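Ferritin (Mycoplasma penetrans, PDB 7DIE) probably oxidises ferrous iron and holds it in the ferric form within a hollow shell of 24 subunits. Local coordinates at residues V50-D55 with E140-V145; F31-V36 with L95-K100; N21-A26 with E107-V112; D14-H19 with V65-K70. All coordinates share one frame; numbering follows the deposited sequence. Where two conformers were deposited one is given.

Interaction 1: residues V50-D55 with E140-V145; sequences VKMGSD and EEISDV. With FE (Fe (III) ion), chain N; FE (Fe (III) ion), chain G.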
loop_
_atom_site.group_PDB
_atom_site.type_symbol
_atom_site.label_atom_id
_atom_site.label_comp_id
_atom_site.label_asym_id
_atom_site.label_seq_id
_atom_site.Cartn_x
_atom_site.Cartn_y
_atom_site.Cartn_z
ATOM N N VAL A 50 -8.907 -20.439 36.825
ATOM C CA VAL A 50 -7.568 -19.960 36.484
ATOM C C VAL A 50 -7.631 -18.497 36.063
ATOM O O VAL A 50 -6.769 -17.688 36.434
ATOM C CB VAL A 50 -6.937 -20.836 35.384
ATOM C CG1 VAL A 50 -5.650 -20.186 34.894
ATOM C CG2 VAL A 50 -6.636 -22.231 35.926
ATOM N N LYS A 51 -8.648 -18.141 35.279
ATOM C CA LYS A 51 -8.802 -16.753 34.856
ATOM C C LYS A 51 -9.025 -15.840 36.054
ATOM O O LYS A 51 -8.420 -14.766 36.143
ATOM C CB LYS A 51 -9.958 -16.635 33.872
ATOM C CG LYS A 51 -10.245 -15.193 33.414
ATOM C CD LYS A 51 -11.561 -15.109 32.647
ATOM C CE LYS A 51 -12.033 -13.658 32.498
ATOM N NZ LYS A 51 -13.234 -13.524 31.599
ATOM N N MET A 52 -9.872 -16.263 36.997
ATOM C CA MET A 52 -10.148 -15.424 38.163
ATOM C C MET A 52 -8.891 -15.229 39.004
ATOM O O MET A 52 -8.590 -14.112 39.439
ATOM C CB MET A 52 -11.266 -16.041 39.017
ATOM C CG MET A 52 -12.637 -16.117 38.354
ATOM S SD MET A 52 -13.291 -14.527 37.839
ATOM C CE MET A 52 -13.557 -13.708 39.407
ATOM N N GLY A 53 -8.149 -16.312 39.256
ATOM C CA GLY A 53 -6.931 -16.185 40.041
ATOM C C GLY A 53 -5.875 -15.353 39.336
ATOM O O GLY A 53 -5.178 -14.553 39.967
ATOM N N SER A 54 -5.738 -15.532 38.017
ATOM C CA SER A 54 -4.769 -14.725 37.278
ATOM C C SER A 54 -5.151 -13.252 37.313
ATOM O O SER A 54 -4.276 -12.381 37.411
ATOM C CB SER A 54 -4.656 -15.218 35.834
ATOM O OG SER A 54 -4.249 -16.579 35.827
ATOM N N ASP A 55 -6.451 -12.946 37.230
ATOM C CA ASP A 55 -6.885 -11.554 37.307
ATOM C C ASP A 55 -6.573 -10.949 38.671
ATOM O O ASP A 55 -6.147 -9.788 38.766
ATOM C CB ASP A 55 -8.386 -11.439 37.014
ATOM C CG ASP A 55 -8.939 -10.064 37.368
ATOM O OD1 ASP A 55 -8.572 -9.100 36.671
ATOM O OD2 ASP A 55 -9.719 -9.941 38.343
ATOM N N GLU A 140 -20.007 -10.564 40.757
ATOM C CA GLU A 140 -21.022 -10.928 39.771
ATOM C C GLU A 140 -20.603 -12.144 38.958
ATOM O O GLU A 140 -21.424 -13.025 38.679
ATOM C CB GLU A 140 -21.313 -9.757 38.833
ATOM C CG GLU A 140 -22.433 -10.078 37.847
ATOM C CD GLU A 140 -22.701 -8.951 36.873
ATOM O OE1 GLU A 140 -21.756 -8.497 36.199
ATOM O OE2 GLU A 140 -23.860 -8.505 36.798
ATOM N N GLU A 141 -19.336 -12.192 38.542
ATOM C CA GLU A 141 -18.846 -13.314 37.744
ATOM C C GLU A 141 -18.964 -14.627 38.504
ATOM O O GLU A 141 -19.430 -15.635 37.965
ATOM C CB GLU A 141 -17.385 -13.073 37.350
ATOM C CG GLU A 141 -17.206 -12.091 36.207
ATOM C CD GLU A 141 -16.838 -12.808 34.911
ATOM O OE1 GLU A 141 -17.753 -13.175 34.141
ATOM O OE2 GLU A 141 -15.629 -13.026 34.676
ATOM N N ILE A 142 -18.505 -14.647 39.752
ATOM C CA ILE A 142 -18.591 -15.878 40.529
ATOM C C ILE A 142 -20.044 -16.203 40.845
ATOM O O ILE A 142 -20.473 -17.362 40.753
ATOM C CB ILE A 142 -17.724 -15.744 41.788
ATOM C CG1 ILE A 142 -16.264 -15.891 41.359
ATOM C CG2 ILE A 142 -18.113 -16.805 42.836
ATOM C CD1 ILE A 142 -15.293 -15.407 42.349
ATOM N N SER A 143 -20.826 -15.177 41.187
ATOM C CA SER A 143 -22.260 -15.340 41.429
ATOM C C SER A 143 -22.983 -15.937 40.225
ATOM O O SER A 143 -23.864 -16.798 40.383
ATOM C CB SER A 143 -22.863 -13.984 41.801
ATOM O OG SER A 143 -24.205 -14.118 42.224
ATOM N N ASP A 144 -22.631 -15.503 39.011
ATOM C CA ASP A 144 -23.280 -16.059 37.822
ATOM C C ASP A 144 -22.998 -17.555 37.693
ATOM O O ASP A 144 -23.906 -18.348 37.408
ATOM C CB ASP A 144 -22.820 -15.315 36.563
ATOM C CG ASP A 144 -23.435 -13.922 36.438
ATOM O OD1 ASP A 144 -24.304 -13.556 37.253
ATOM O OD2 ASP A 144 -23.026 -13.174 35.533
ATOM N N VAL A 145 -21.740 -17.961 37.896
ATOM C CA VAL A 145 -21.392 -19.377 37.779
ATOM C C VAL A 145 -22.011 -20.182 38.921
ATOM O O VAL A 145 -22.446 -21.321 38.729
ATOM C CB VAL A 145 -19.863 -19.551 37.710
ATOM C CG1 VAL A 145 -19.488 -21.028 37.601
ATOM C CG2 VAL A 145 -19.307 -18.780 36.508
HETATM FE FE FE N . -26.168 -13.383 37.283
HETATM FE FE FE G . -11.158 -8.298 39.046
HETATM O O HOH W 1 -10.049 -7.091 37.315
HETATM O O HOH W 2 -26.783 -14.672 39.072
HETATM O O HOH W 3 -26.971 -14.179 35.770
#
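The carboxylate of E141 meets two side chains of 50-55 around its oxygen OE2: SD of M52 lies obliquely off the OE2 end, above the carboxylate plane, 4.2 Å from OE2, while NZ of K51 lies on the other side of the plane and closer to it. Both segments belong to the ferritin four-helix bundle, where helices 43-70 and 122-150 run antiparallel (166°) with their axes 12.1 Å apart, too wide for backbone contact. The ion pair is a long one, 3.9 Å from K51 NZ to E141 OE2. K51 reaches that far as an extended chain and crosses the glutamate at about a right angle. Each charge also has a partner near the C-terminal end of the modelled chain: E141 OE1 forms a salt bridge with K166, and K51 NZ a hydrogen bond with the carbonyl oxygen of K166.

Next to this ion pair, M52 folds back on itself (chi2 -59°, chi3 -67°) and brings CE to 3.8 Å from CD1 of I142, an apolar contact that Y30 of helix 10-39 also touches.

Two further carboxylates hold iron. OD2 of D55, in the conformer described, binds one ion at 2.3 Å, and its OD1 accepts a hydrogen bond from a water bound to the same ion; H60, D134 and D138 complete the protein ligands. D144 binds a different iron through OD1, at 1.9 Å. On helix 43-70, S54 OG donates to V50 O at 2.8 Å, approaching from the face of the carbonyl opposite to that used by S54 N.

Interaction 2: residues F31-V36 with L95-K100; sequences FHLATV and LDAALK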
loop_
_atom_site.group_PDB
_atom_site.type_symbol
_atom_site.label_atom_id
_atom_site.label_comp_id
_atom_site.label_asym_id
_atom_site.label_seq_id
_atom_site.Cartn_x
_atom_site.Cartn_y
_atom_site.Cartn_z
ATOM N N PHE A 31 -6.927 -20.975 42.382
ATOM C CA PHE A 31 -6.058 -21.946 41.720
ATOM C C PHE A 31 -6.272 -23.342 42.297
ATOM O O PHE A 31 -6.238 -24.335 41.562
ATOM C CB PHE A 31 -4.592 -21.509 41.831
ATOM C CG PHE A 31 -4.270 -20.286 41.006
ATOM C CD1 PHE A 31 -4.553 -20.260 39.645
ATOM C CD2 PHE A 31 -3.716 -19.160 41.594
ATOM C CE1 PHE A 31 -4.266 -19.138 38.869
ATOM C CE2 PHE A 31 -3.432 -18.031 40.838
ATOM C CZ PHE A 31 -3.709 -18.023 39.463
ATOM N N HIS A 32 -6.487 -23.443 43.613
ATOM C CA HIS A 32 -6.876 -24.725 44.201
ATOM C C HIS A 32 -8.180 -25.232 43.588
ATOM O O HIS A 32 -8.269 -26.385 43.131
ATOM C CB HIS A 32 -7.007 -24.577 45.725
ATOM C CG HIS A 32 -7.617 -25.767 46.399
ATOM N ND1 HIS A 32 -6.973 -26.986 46.500
ATOM C CD2 HIS A 32 -8.820 -25.927 47.002
ATOM C CE1 HIS A 32 -7.756 -27.842 47.133
ATOM N NE2 HIS A 32 -8.875 -27.223 47.460
ATOM N N LEU A 33 -9.199 -24.370 43.547
ATOM C CA LEU A 33 -10.503 -24.757 43.016
ATOM C C LEU A 33 -10.431 -25.102 41.533
ATOM O O LEU A 33 -11.239 -25.896 41.043
ATOM C CB LEU A 33 -11.507 -23.635 43.262
ATOM C CG LEU A 33 -11.864 -23.407 44.738
ATOM C CD1 LEU A 33 -13.033 -22.432 44.864
ATOM C CD2 LEU A 33 -12.166 -24.724 45.452
ATOM N N ALA A 34 -9.485 -24.512 40.798
ATOM C CA ALA A 34 -9.295 -24.928 39.410
ATOM C C ALA A 34 -8.919 -26.406 39.335
ATOM O O ALA A 34 -9.490 -27.160 38.545
ATOM C CB ALA A 34 -8.231 -24.058 38.736
ATOM N N THR A 35 -7.968 -26.849 40.174
ATOM C CA THR A 35 -7.571 -28.258 40.124
ATOM C C THR A 35 -8.690 -29.170 40.621
ATOM O O THR A 35 -8.893 -30.264 40.082
ATOM C CB THR A 35 -6.273 -28.495 40.914
ATOM O OG1 THR A 35 -6.482 -28.284 42.325
ATOM C CG2 THR A 35 -5.167 -27.546 40.412
ATOM N N VAL A 36 -9.444 -28.733 41.631
ATOM C CA VAL A 36 -10.568 -29.542 42.102
ATOM C C VAL A 36 -11.622 -29.669 41.008
ATOM O O VAL A 36 -12.102 -30.772 40.703
ATOM C CB VAL A 36 -11.164 -28.933 43.383
ATOM C CG1 VAL A 36 -12.446 -29.693 43.765
ATOM C CG2 VAL A 36 -10.110 -28.960 44.513
ATOM N N LEU A 95 -18.352 -24.094 44.059
ATOM C CA LEU A 95 -18.820 -22.734 43.827
ATOM C C LEU A 95 -19.261 -22.070 45.125
ATOM O O LEU A 95 -19.072 -20.858 45.280
ATOM C CB LEU A 95 -19.941 -22.709 42.794
ATOM C CG LEU A 95 -19.488 -22.386 41.353
ATOM C CD1 LEU A 95 -18.922 -20.962 41.229
ATOM C CD2 LEU A 95 -18.475 -23.403 40.850
ATOM N N ASP A 96 -19.824 -22.838 46.073
ATOM C CA ASP A 96 -20.132 -22.286 47.400
ATOM C C ASP A 96 -18.904 -21.628 48.015
ATOM O O ASP A 96 -18.975 -20.530 48.587
ATOM C CB ASP A 96 -20.625 -23.386 48.356
ATOM C CG ASP A 96 -22.044 -23.846 48.068
ATOM O OD1 ASP A 96 -22.817 -23.111 47.415
ATOM O OD2 ASP A 96 -22.386 -24.968 48.506
ATOM N N ALA A 97 -17.772 -22.314 47.942
ATOM C CA ALA A 97 -16.562 -21.793 48.562
ATOM C C ALA A 97 -16.069 -20.557 47.827
ATOM O O ALA A 97 -15.612 -19.597 48.457
ATOM C CB ALA A 97 -15.488 -22.878 48.587
ATOM N N ALA A 98 -16.161 -20.563 46.491
ATOM C CA ALA A 98 -15.758 -19.395 45.710
ATOM C C ALA A 98 -16.634 -18.186 46.021
ATOM O O ALA A 98 -16.134 -17.060 46.145
ATOM C CB ALA A 98 -15.818 -19.721 44.216
ATOM N N LEU A 99 -17.953 -18.393 46.119
ATOM C CA LEU A 99 -18.851 -17.287 46.444
ATOM C C LEU A 99 -18.542 -16.705 47.822
ATOM O O LEU A 99 -18.548 -15.480 48.003
ATOM C CB LEU A 99 -20.303 -17.766 46.376
ATOM C CG LEU A 99 -21.392 -16.705 46.490
ATOM C CD1 LEU A 99 -21.286 -15.722 45.335
ATOM C CD2 LEU A 99 -22.773 -17.368 46.505
ATOM N N LYS A 100 -18.283 -17.568 48.813
ATOM C CA LYS A 100 -17.927 -17.067 50.140
ATOM C C LYS A 100 -16.637 -16.260 50.093
ATOM O O LYS A 100 -16.522 -15.210 50.737
ATOM C CB LYS A 100 -17.771 -18.227 51.131
ATOM C CG LYS A 100 -19.060 -18.904 51.520
ATOM C CD LYS A 100 -18.790 -20.129 52.397
ATOM C CE LYS A 100 -19.911 -21.153 52.241
ATOM N NZ LYS A 100 -19.486 -22.523 52.638
#
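The seam between helices 10-39 and 91-118 closes here through one leucine, L33, set against two consecutive alanines, A97 and A98. Only the CD1 branch does the touching: it lies 3.9 Å from CB of A98 and 4.5 Å from CB of A97, pressed onto the surface of the opposite helix. CG stands beside the backbone N of L33, and with chi2 at -171° the CD1 methyl continues outward toward the alanines. Their small side chains probably help the helices approach, the CA atoms of L33 and A98 being 8.0 Å apart. In the ferritin four-helix bundle these two helices are antiparallel neighbours, and F88, from the long connection that precedes helix 91-118, packs on both L33 and A97, while F49 of helix 43-70 packs on A98.

The other side of 31-36 serves the assembly. H32 ND1 and T35 OG1 form hydrogen bonds with the backbone O and N, respectively, of L75 of a neighbouring subunit. T35 OG1 is also tied within its own helix: it lies in the plane of the H32 carbonyl and uses one of the lone pairs of H32 O, at 2.7 Å; V36 N donates to the same oxygen. One face of the H32 imidazole is covered toward its rim by CG2 of V36, which sits 3.5 Å above the ring plane.

Interaction 3: residues N21-A26 with E107-V112; sequences NVELCA and ESVKNV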
loop_
_atom_site.group_PDB
_atom_site.type_symbol
_atom_site.label_atom_id
_atom_site.label_comp_id
_atom_site.label_asym_id
_atom_site.label_seq_id
_atom_site.Cartn_x
_atom_site.Cartn_y
_atom_site.Cartn_z
ATOM N N ASN A 21 -3.351 -9.357 51.102
ATOM C CA ASN A 21 -3.408 -10.755 51.524
ATOM C C ASN A 21 -4.774 -11.369 51.242
ATOM O O ASN A 21 -4.866 -12.567 50.974
ATOM C CB ASN A 21 -3.070 -10.878 53.018
ATOM C CG ASN A 21 -1.584 -10.763 53.293
ATOM O OD1 ASN A 21 -0.870 -11.767 53.318
ATOM N ND2 ASN A 21 -1.101 -9.536 53.477
ATOM N N VAL A 22 -5.845 -10.578 51.325
ATOM C CA VAL A 22 -7.177 -11.120 51.058
ATOM C C VAL A 22 -7.356 -11.399 49.568
ATOM O O VAL A 22 -7.941 -12.426 49.179
ATOM C CB VAL A 22 -8.258 -10.166 51.597
ATOM C CG1 VAL A 22 -9.648 -10.618 51.137
ATOM C CG2 VAL A 22 -8.188 -10.104 53.136
ATOM N N GLU A 23 -6.858 -10.504 48.703
ATOM C CA GLU A 23 -6.913 -10.794 47.261
ATOM C C GLU A 23 -6.056 -12.007 46.904
ATOM O O GLU A 23 -6.426 -12.811 46.035
ATOM C CB GLU A 23 -6.453 -9.579 46.451
ATOM C CG GLU A 23 -7.262 -8.294 46.706
ATOM C CD GLU A 23 -8.486 -8.179 45.805
ATOM O OE1 GLU A 23 -8.926 -9.210 45.235
ATOM O OE2 GLU A 23 -9.004 -7.049 45.663
ATOM N N LEU A 24 -4.892 -12.141 47.545
ATOM C CA LEU A 24 -4.044 -13.307 47.316
ATOM C C LEU A 24 -4.683 -14.565 47.884
ATOM O O LEU A 24 -4.541 -15.653 47.319
ATOM C CB LEU A 24 -2.659 -13.076 47.943
ATOM C CG LEU A 24 -1.661 -14.240 47.906
ATOM C CD1 LEU A 24 -1.448 -14.728 46.466
ATOM C CD2 LEU A 24 -0.321 -13.811 48.562
ATOM N N CYS A 25 -5.388 -14.443 49.009
ATOM C CA CYS A 25 -6.084 -15.611 49.529
ATOM C C CYS A 25 -7.102 -16.102 48.507
ATOM O O CYS A 25 -7.207 -17.309 48.242
ATOM C CB CYS A 25 -6.751 -15.264 50.868
ATOM S SG CYS A 25 -7.595 -16.659 51.644
ATOM N N ALA A 26 -7.806 -15.163 47.866
ATOM C CA ALA A 26 -8.758 -15.504 46.816
ATOM C C ALA A 26 -8.056 -16.158 45.638
ATOM O O ALA A 26 -8.508 -17.190 45.135
ATOM C CB ALA A 26 -9.515 -14.251 46.361
ATOM N N GLU A 107 -16.076 -7.442 51.040
ATOM C CA GLU A 107 -16.199 -6.808 52.360
ATOM C C GLU A 107 -14.885 -6.174 52.797
ATOM O O GLU A 107 -14.882 -5.104 53.421
ATOM C CB GLU A 107 -16.693 -7.819 53.393
ATOM C CG GLU A 107 -18.194 -8.096 53.247
ATOM C CD GLU A 107 -19.039 -6.818 53.044
ATOM O OE1 GLU A 107 -19.644 -6.644 51.936
ATOM O OE2 GLU A 107 -19.099 -6.005 54.005
ATOM N N SER A 108 -13.757 -6.820 52.482
ATOM C CA SER A 108 -12.448 -6.220 52.733
ATOM C C SER A 108 -12.287 -4.885 52.004
ATOM O O SER A 108 -11.865 -3.887 52.602
ATOM C CB SER A 108 -11.343 -7.200 52.329
ATOM O OG SER A 108 -10.096 -6.726 52.775
ATOM N N VAL A 109 -12.598 -4.848 50.703
ATOM C CA VAL A 109 -12.568 -3.578 49.972
ATOM C C VAL A 109 -13.363 -2.509 50.718
ATOM O O VAL A 109 -12.892 -1.384 50.928
ATOM C CB VAL A 109 -13.107 -3.759 48.540
ATOM C CG1 VAL A 109 -13.311 -2.389 47.873
ATOM C CG2 VAL A 109 -12.152 -4.628 47.715
ATOM N N LYS A 110 -14.594 -2.838 51.102
ATOM C CA LYS A 110 -15.441 -1.850 51.758
ATOM C C LYS A 110 -14.810 -1.359 53.057
ATOM O O LYS A 110 -14.874 -0.163 53.372
ATOM C CB LYS A 110 -16.828 -2.444 52.019
ATOM C CG LYS A 110 -17.866 -1.467 52.579
ATOM C CD LYS A 110 -19.221 -2.175 52.717
ATOM C CE LYS A 110 -20.363 -1.229 53.037
ATOM N NZ LYS A 110 -20.107 -0.443 54.266
ATOM N N ASN A 111 -14.191 -2.268 53.825
ATOM C CA ASN A 111 -13.588 -1.879 55.100
ATOM C C ASN A 111 -12.432 -0.912 54.891
ATOM O O ASN A 111 -12.358 0.134 55.544
ATOM C CB ASN A 111 -13.105 -3.110 55.871
ATOM C CG ASN A 111 -12.675 -2.775 57.295
ATOM O OD1 ASN A 111 -13.433 -2.161 58.049
ATOM N ND2 ASN A 111 -11.457 -3.163 57.662
ATOM N N VAL A 112 -11.509 -1.253 53.989
ATOM C CA VAL A 112 -10.377 -0.364 53.732
ATOM C C VAL A 112 -10.866 0.967 53.187
ATOM O O VAL A 112 -10.347 2.033 53.537
ATOM C CB VAL A 112 -9.369 -1.022 52.765
ATOM C CG1 VAL A 112 -8.172 -0.080 52.563
ATOM C CG2 VAL A 112 -8.907 -2.382 53.314
#
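OE2 of E23 is gripped by two imidazoles, accepting hydrogen bonds from NE2 of H19 and ND1 of H60, while CG2 of V109 lies 4.5 Å from it across the contact. The other carboxylate oxygen, OE1, forms a salt bridge with K56, so both oxygens of this buried group are engaged. H19 then links the two helices: its ND1 is hydrogen-bonded to OG of S108, and its ring therefore stands between the glutamate of helix 10-39 and the serine of helix 91-118.

Direct contact between 21-26 and 107-112 is otherwise modest and runs from V22 to S108. CG2 of V22 approaches the hydroxyl OG at 3.9 Å, and CG1 comes to 4.0 Å from CB of S108, so the two methyls lie alongside the CB-OG bond. With OG anti to the backbone N of S108 (chi1 -170°), the hydroxyl is carried toward helix 10-39.

These helices are antiparallel neighbours in the ferritin four-helix bundle. Because H60 is an iron ligand, E23 belongs to the second shell of the metal site; its bond to ND1 probably fixes the rotation of that imidazole, with H19 and S108 extending the polar network one step further from the iron.

Interaction 4: residues D14-H19 with V65-K70; sequences DLVSKH and VKYMMK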
loop_
_atom_site.group_PDB
_atom_site.type_symbol
_atom_site.label_atom_id
_atom_site.label_comp_id
_atom_site.label_asym_id
_atom_site.label_seq_id
_atom_site.Cartn_x
_atom_site.Cartn_y
_atom_site.Cartn_z
ATOM N N ASP A 14 -1.310 -0.844 56.960
ATOM C CA ASP A 14 -1.523 -2.235 57.339
ATOM C C ASP A 14 -2.823 -2.777 56.758
ATOM O O ASP A 14 -2.901 -3.956 56.403
ATOM C CB ASP A 14 -1.544 -2.383 58.861
ATOM C CG ASP A 14 -0.161 -2.342 59.476
ATOM O OD1 ASP A 14 0.853 -2.315 58.741
ATOM O OD2 ASP A 14 -0.100 -2.339 60.720
ATOM N N LEU A 15 -3.873 -1.947 56.698
ATOM C CA LEU A 15 -5.121 -2.388 56.077
ATOM C C LEU A 15 -4.950 -2.619 54.578
ATOM O O LEU A 15 -5.567 -3.527 54.013
ATOM C CB LEU A 15 -6.232 -1.357 56.303
ATOM C CG LEU A 15 -6.834 -1.340 57.711
ATOM C CD1 LEU A 15 -7.872 -0.236 57.806
ATOM C CD2 LEU A 15 -7.462 -2.685 58.024
ATOM N N VAL A 16 -4.162 -1.778 53.907
ATOM C CA VAL A 16 -3.898 -2.009 52.484
ATOM C C VAL A 16 -3.155 -3.325 52.306
ATOM O O VAL A 16 -3.484 -4.141 51.439
ATOM C CB VAL A 16 -3.112 -0.834 51.877
ATOM C CG1 VAL A 16 -2.700 -1.163 50.438
ATOM C CG2 VAL A 16 -3.941 0.458 51.909
ATOM N N SER A 17 -2.130 -3.540 53.131
ATOM C CA SER A 17 -1.388 -4.789 53.137
ATOM C C SER A 17 -2.304 -5.972 53.434
ATOM O O SER A 17 -2.202 -7.028 52.800
ATOM C CB SER A 17 -0.266 -4.655 54.177
ATOM O OG SER A 17 0.870 -5.401 53.870
ATOM N N LYS A 18 -3.217 -5.818 54.392
ATOM C CA LYS A 18 -4.145 -6.905 54.682
ATOM C C LYS A 18 -5.051 -7.177 53.494
ATOM O O LYS A 18 -5.364 -8.332 53.189
ATOM C CB LYS A 18 -4.986 -6.579 55.918
ATOM C CG LYS A 18 -6.036 -7.652 56.206
ATOM C CD LYS A 18 -6.884 -7.327 57.422
ATOM C CE LYS A 18 -7.751 -8.518 57.808
ATOM N NZ LYS A 18 -8.589 -8.242 59.005
ATOM N N HIS A 19 -5.495 -6.128 52.811
ATOM C CA HIS A 19 -6.341 -6.394 51.659
ATOM C C HIS A 19 -5.565 -7.103 50.545
ATOM O O HIS A 19 -6.124 -7.955 49.840
ATOM C CB HIS A 19 -6.970 -5.118 51.126
ATOM C CG HIS A 19 -7.903 -5.404 50.002
ATOM N ND1 HIS A 19 -9.053 -6.147 50.179
ATOM C CD2 HIS A 19 -7.791 -5.184 48.673
ATOM C CE1 HIS A 19 -9.635 -6.325 49.008
ATOM N NE2 HIS A 19 -8.891 -5.749 48.080
ATOM N N VAL A 65 0.382 -3.402 45.309
ATOM C CA VAL A 65 1.808 -3.256 45.587
ATOM C C VAL A 65 2.367 -1.998 44.921
ATOM O O VAL A 65 3.254 -1.343 45.480
ATOM C CB VAL A 65 2.595 -4.526 45.194
ATOM C CG1 VAL A 65 2.624 -4.718 43.700
ATOM C CG2 VAL A 65 4.020 -4.433 45.735
ATOM N N LYS A 66 1.848 -1.616 43.750
ATOM C CA LYS A 66 2.313 -0.390 43.097
ATOM C C LYS A 66 1.951 0.838 43.905
ATOM O O LYS A 66 2.735 1.793 43.989
ATOM C CB LYS A 66 1.698 -0.268 41.696
ATOM C CG LYS A 66 2.301 -1.204 40.633
ATOM C CD LYS A 66 1.963 -0.713 39.205
ATOM C CE LYS A 66 2.054 -1.835 38.165
ATOM N NZ LYS A 66 1.011 -1.760 37.077
ATOM N N TYR A 67 0.750 0.847 44.478
ATOM C CA TYR A 67 0.345 1.962 45.328
ATOM C C TYR A 67 1.222 2.054 46.571
ATOM O O TYR A 67 1.668 3.144 46.944
ATOM C CB TYR A 67 -1.128 1.823 45.736
ATOM C CG TYR A 67 -1.531 2.880 46.765
ATOM C CD1 TYR A 67 -1.501 4.235 46.446
ATOM C CD2 TYR A 67 -1.915 2.522 48.061
ATOM C CE1 TYR A 67 -1.846 5.219 47.391
ATOM C CE2 TYR A 67 -2.253 3.494 49.013
ATOM C CZ TYR A 67 -2.212 4.837 48.677
ATOM O OH TYR A 67 -2.561 5.799 49.613
ATOM N N MET A 68 1.476 0.921 47.237
ATOM C CA MET A 68 2.314 0.979 48.426
ATOM C C MET A 68 3.685 1.553 48.096
ATOM O O MET A 68 4.210 2.379 48.848
ATOM C CB MET A 68 2.411 -0.406 49.072
ATOM C CG MET A 68 1.044 -0.858 49.606
ATOM S SD MET A 68 1.066 -2.231 50.792
ATOM C CE MET A 68 1.432 -1.327 52.316
ATOM N N MET A 69 4.258 1.171 46.947
ATOM C CA MET A 69 5.556 1.721 46.554
ATOM C C MET A 69 5.474 3.220 46.280
ATOM O O MET A 69 6.411 3.959 46.604
ATOM C CB MET A 69 6.100 0.982 45.322
ATOM C CG MET A 69 6.501 -0.483 45.610
ATOM S SD MET A 69 7.230 -1.271 44.148
ATOM C CE MET A 69 5.861 -1.258 43.036
ATOM N N LYS A 70 4.372 3.686 45.671
ATOM C CA LYS A 70 4.199 5.125 45.435
ATOM C C LYS A 70 4.315 5.914 46.733
ATOM O O LYS A 70 4.858 7.026 46.750
ATOM C CB LYS A 70 2.837 5.416 44.796
ATOM C CG LYS A 70 2.698 5.025 43.318
ATOM C CD LYS A 70 3.564 5.911 42.433
ATOM C CE LYS A 70 3.569 5.441 40.974
ATOM N NZ LYS A 70 4.589 6.203 40.184
#
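V16 points toward the opposite helix and makes the main contact, its CG1 lying 3.8 Å from CG of M68 and 3.9 Å from SD. This is the pairing of helices 10-39 and 43-70, consecutive antiparallel members of the ferritin four-helix bundle, whose axes come within 10.7 Å here at a signed angle of -159°. Placed anti to the backbone N of V16 (chi1 173°), CG1 meets both M68 and the edge of the Y67 ring, where it lies near the ring plane, 4.5 Å from CD2. The valine and methionine side chains lie alongside each other, pointing in opposite directions. Y67 is held at its far end by a hydrogen bond between OH and T124 OG1 of helix 122-150, a helix that also touches V16 through T124.

One residue on, S17 contributes its CB and backbone rather than its hydroxyl; OG is hydrogen-bonded to the backbone N of K76, in the connection after helix 43-70. L75 of the same connection packs on both S17 and M68.

On the partner helix, K70 NZ forms salt bridges with E137 and E140 of a neighbouring subunit, so the end of this helix pair is also an assembly surface. The extended chi2 of M68 sets its sulfur SD 4.2 Å from N of S17, and the bend at chi3 (83°) turns CE to 4.2 Å from CB of the same serine.

Overall arrangement
The four contacts fasten one helical bundle along its length. Interactions 2 and 4 lie on opposite sides of the chain's centre, their own centres about 25 Å apart, with interaction 3 between them on helix 10-39. Interaction 1 touches interaction 2, where CZ of F31 packs 3.4 Å from C of G53 and CG1 of V145 meets CD1 of L95. Iron is bound directly in interaction 1; E23 of interaction 3 has its side chain about 7 Å from a bound iron, whereas A98 and M68, in interactions 2 and 4, are each about 13 Å away. Interactions 3 and 4, with centres about 11 Å apart, join where CE1 of H19 packs 3.3 Å from CG2 of V109.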